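Local coordinates for UPF0255 protein frsA (Vibrio vulnificus, PDB 4I4C) that is an alpha/beta-hydrolase-fold protein of the FrsA family that probably catalyses the hydrolysis of carboxylic esters to an alcohol and a carboxylate, at residues 215-220 / 404-409. Numbering follows the deposited sequence.
Sequences DHLAKH and LAIKWL
The imidazole of His220 meets the CG2 methyl of Ile406 obliquely, with the ring's CE1 3.6 Å from that CG2. Its neighbour in the ring, ND1, makes a weak, long hydrogen bond back to the carbonyl of His216, which may bias the rotation of the imidazole, while Glu410 and Leu414 touch the same side chain from farther along the chain. The second imidazole, that of His216, takes a different part: CB, rather than the ring, rests on Ile406, 3.8 Å from CG1, and the side chain also touches Leu402 and lies about 4 Å (nearest atoms) from a bound polyether molecule, probably from the crystallisation liquor.

Ile406 is the hub of the contact, all three of its outer side-chain carbons being used. CG2 serves His220, CG1 serves His216, and CD1 reaches Leu217, lying 3.8 Å from its CD2; chi1 of -98°, off a staggered value, sets the direction of CG1 and CG2, and chi2 of 44° then turns CD1 toward Leu217. The same Leu217 CD2 also approaches Leu409 CD1 at 4.3 Å, and both leucines sit on Val196 of strand 193-199. Here segment 215-220, on helix 210-217 and the 3-10 turn at 218-219, lies beside the C-terminal helix 394-413, over the central mixed sheet of the alpha/beta-hydrolase fold.

Cohesion between the two segments is therefore van der Waals in kind: Leu217 and Leu409 form its buried apolar floor, and the partly exposed histidines border Ile406, their polar ring atoms making no hydrogen bonds to the C-terminal helix segment.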
ATOM      1  N   ASP A 215      -0.280 -12.029 -12.402  1.00 21.17           N
ATOM      2  CA  ASP A 215      -0.689 -13.379 -12.051  1.00 22.49           C
ATOM      3  C   ASP A 215      -2.200 -13.552 -11.921  1.00 27.26           C
ATOM      4  O   ASP A 215      -2.678 -14.676 -11.756  1.00 34.29           O
ATOM      5  CB  ASP A 215      -0.014 -13.804 -10.747  1.00 18.98           C
ATOM      6  CG  ASP A 215       1.498 -13.978 -10.897  1.00 30.38           C
ATOM      7  OD1 ASP A 215       1.982 -14.123 -12.037  1.00 30.41           O
ATOM      8  OD2 ASP A 215       2.203 -13.978  -9.869  1.00 35.50           O
ATOM      9  N   HIS A 216      -2.946 -12.452 -11.991  1.00 22.24           N
ATOM     10  CA  HIS A 216      -4.387 -12.496 -11.761  1.00 23.83           C
ATOM     11  C   HIS A 216      -5.225 -11.715 -12.780  1.00 26.21           C
ATOM     12  O   HIS A 216      -5.967 -12.308 -13.561  1.00 28.52           O
ATOM     13  CB  HIS A 216      -4.714 -12.061 -10.329  1.00 25.83           C
ATOM     14  CG  HIS A 216      -4.105 -12.947  -9.285  1.00 32.46           C
ATOM     15  ND1 HIS A 216      -2.767 -12.901  -8.960  1.00 40.31           N
ATOM     16  CD2 HIS A 216      -4.647 -13.914  -8.507  1.00 33.53           C
ATOM     17  CE1 HIS A 216      -2.511 -13.796  -8.024  1.00 38.71           C
ATOM     18  NE2 HIS A 216      -3.635 -14.423  -7.729  1.00 39.66           N
ATOM     19  N   LEU A 217      -5.115 -10.393 -12.772  1.00 20.70           N
ATOM     20  CA  LEU A 217      -5.938  -9.575 -13.652  1.00 21.23           C
ATOM     21  C   LEU A 217      -5.646  -9.811 -15.140  1.00 24.27           C
ATOM     22  O   LEU A 217      -6.563  -9.815 -15.966  1.00 23.95           O
ATOM     23  CB  LEU A 217      -5.776  -8.099 -13.305  1.00 20.34           C
ATOM     24  CG  LEU A 217      -6.163  -7.702 -11.883  1.00 24.28           C
ATOM     25  CD1 LEU A 217      -5.719  -6.273 -11.596  1.00 19.44           C
ATOM     26  CD2 LEU A 217      -7.650  -7.846 -11.692  1.00 23.66           C
ATOM     27  N   ALA A 218      -4.378 -10.019 -15.482  1.00 19.50           N
ATOM     28  CA  ALA A 218      -3.978 -10.069 -16.887  1.00 25.15           C
ATOM     29  C   ALA A 218      -4.549 -11.283 -17.599  1.00 31.65           C
ATOM     30  O   ALA A 218      -4.753 -11.250 -18.811  1.00 32.54           O
ATOM     31  CB  ALA A 218      -2.454 -10.056 -17.032  1.00 20.90           C
ATOM     32  N   LYS A 219      -4.790 -12.352 -16.843  1.00 34.76           N
ATOM     33  CA  LYS A 219      -5.297 -13.598 -17.404  1.00 37.64           C
ATOM     34  C   LYS A 219      -6.734 -13.438 -17.885  1.00 32.33           C
ATOM     35  O   LYS A 219      -7.254 -14.278 -18.617  1.00 29.01           O
ATOM     36  CB  LYS A 219      -5.145 -14.739 -16.390  1.00 43.98           C
ATOM     37  CG  LYS A 219      -3.674 -15.132 -16.199  1.00 53.95           C
ATOM     38  CD  LYS A 219      -3.446 -16.179 -15.117  1.00 57.40           C
ATOM     39  CE  LYS A 219      -1.977 -16.593 -15.097  1.00 56.15           C
ATOM     40  NZ  LYS A 219      -1.563 -17.257 -13.828  1.00 55.33           N
ATOM     41  N   HIS A 220      -7.354 -12.328 -17.497  1.00 32.55           N
ATOM     42  CA  HIS A 220      -8.711 -12.001 -17.929  1.00 33.88           C
ATOM     43  C   HIS A 220      -8.750 -10.742 -18.785  1.00 29.48           C
ATOM     44  O   HIS A 220      -9.820 -10.178 -19.028  1.00 30.01           O
ATOM     45  CB  HIS A 220      -9.618 -11.821 -16.715  1.00 36.65           C
ATOM     46  CG  HIS A 220      -9.801 -13.067 -15.912  1.00 37.97           C
ATOM     47  ND1 HIS A 220      -9.044 -13.350 -14.793  1.00 45.32           N
ATOM     48  CD2 HIS A 220     -10.645 -14.111 -16.069  1.00 35.69           C
ATOM     49  CE1 HIS A 220      -9.418 -14.513 -14.295  1.00 39.21           C
ATOM     50  NE2 HIS A 220     -10.390 -14.996 -15.048  1.00 36.18           N
ATOM     51  N   LEU A 404     -11.099 -15.017  -4.484  1.00 23.23           N
ATOM     52  CA  LEU A 404     -12.458 -14.494  -4.324  1.00 31.07           C
ATOM     53  C   LEU A 404     -12.634 -13.137  -5.004  1.00 30.51           C
ATOM     54  O   LEU A 404     -13.716 -12.805  -5.520  1.00 20.49           O
ATOM     55  CB  LEU A 404     -12.770 -14.344  -2.835  1.00 32.75           C
ATOM     56  CG  LEU A 404     -13.006 -15.655  -2.085  1.00 32.80           C
ATOM     57  CD1 LEU A 404     -13.013 -15.408  -0.596  1.00 32.49           C
ATOM     58  CD2 LEU A 404     -14.322 -16.276  -2.517  1.00 34.01           C
ATOM     59  N   ALA A 405     -11.555 -12.357  -4.978  1.00 20.92           N
ATOM     60  CA  ALA A 405     -11.517 -11.035  -5.586  1.00 22.75           C
ATOM     61  C   ALA A 405     -11.658 -11.122  -7.092  1.00 27.92           C
ATOM     62  O   ALA A 405     -12.458 -10.408  -7.695  1.00 21.10           O
ATOM     63  CB  ALA A 405     -10.207 -10.345  -5.242  1.00 22.09           C
ATOM     64  N   ILE A 406     -10.854 -11.981  -7.705  1.00 26.44           N
ATOM     65  CA  ILE A 406     -10.848 -12.090  -9.154  1.00 30.08           C
ATOM     66  C   ILE A 406     -12.180 -12.685  -9.655  1.00 31.06           C
ATOM     67  O   ILE A 406     -12.692 -12.290 -10.711  1.00 27.19           O
ATOM     68  CB  ILE A 406      -9.588 -12.847  -9.667  1.00 33.88           C
ATOM     69  CG1 ILE A 406      -8.517 -11.850 -10.129  1.00 33.39           C
ATOM     70  CG2 ILE A 406      -9.922 -13.759 -10.825  1.00 33.90           C
ATOM     71  CD1 ILE A 406      -8.297 -10.675  -9.200  1.00 30.04           C
ATOM     72  N   LYS A 407     -12.750 -13.607  -8.884  1.00 29.61           N
ATOM     73  CA  LYS A 407     -14.065 -14.169  -9.223  1.00 29.61           C
ATOM     74  C   LYS A 407     -15.157 -13.103  -9.211  1.00 25.61           C
ATOM     75  O   LYS A 407     -16.035 -13.076 -10.084  1.00 30.80           O
ATOM     76  CB  LYS A 407     -14.450 -15.325  -8.288  1.00 22.72           C
ATOM     77  CG  LYS A 407     -13.987 -16.686  -8.781  1.00 42.96           C
ATOM     78  CD  LYS A 407     -14.498 -16.977 -10.196  1.00 48.09           C
ATOM     79  CE  LYS A 407     -16.025 -16.946 -10.268  1.00 53.57           C
ATOM     80  NZ  LYS A 407     -16.549 -17.466 -11.565  1.00 57.20           N
ATOM     81  N   TRP A 408     -15.087 -12.230  -8.213  1.00 27.52           N
ATOM     82  CA  TRP A 408     -16.021 -11.122  -8.080  1.00 30.80           C
ATOM     83  C   TRP A 408     -15.902 -10.218  -9.300  1.00 32.41           C
ATOM     84  O   TRP A 408     -16.906  -9.811  -9.885  1.00 28.74           O
ATOM     85  CB  TRP A 408     -15.702 -10.346  -6.804  1.00 22.27           C
ATOM     86  CG  TRP A 408     -16.745  -9.359  -6.361  1.00 31.09           C
ATOM     87  CD1 TRP A 408     -16.775  -8.014  -6.623  1.00 29.86           C
ATOM     88  CD2 TRP A 408     -17.893  -9.632  -5.546  1.00 30.48           C
ATOM     89  NE1 TRP A 408     -17.871  -7.439  -6.025  1.00 26.24           N
ATOM     90  CE2 TRP A 408     -18.572  -8.408  -5.356  1.00 28.86           C
ATOM     91  CE3 TRP A 408     -18.410 -10.791  -4.958  1.00 27.36           C
ATOM     92  CZ2 TRP A 408     -19.739  -8.312  -4.601  1.00 29.75           C
ATOM     93  CZ3 TRP A 408     -19.567 -10.695  -4.208  1.00 33.73           C
ATOM     94  CH2 TRP A 408     -20.218  -9.466  -4.035  1.00 35.12           C
ATOM     95  N   LEU A 409     -14.665  -9.921  -9.691  1.00 30.44           N
ATOM     96  CA  LEU A 409     -14.424  -9.049 -10.836  1.00 30.33           C
ATOM     97  C   LEU A 409     -14.791  -9.737 -12.139  1.00 27.32           C
ATOM     98  O   LEU A 409     -15.335  -9.116 -13.046  1.00 31.88           O
ATOM     99  CB  LEU A 409     -12.975  -8.577 -10.851  1.00 29.92           C
ATOM    100  CG  LEU A 409     -12.709  -7.635  -9.680  1.00 27.55           C
ATOM    101  CD1 LEU A 409     -11.245  -7.659  -9.283  1.00 32.20           C
ATOM    102  CD2 LEU A 409     -13.153  -6.220 -10.027  1.00 26.02           C
TER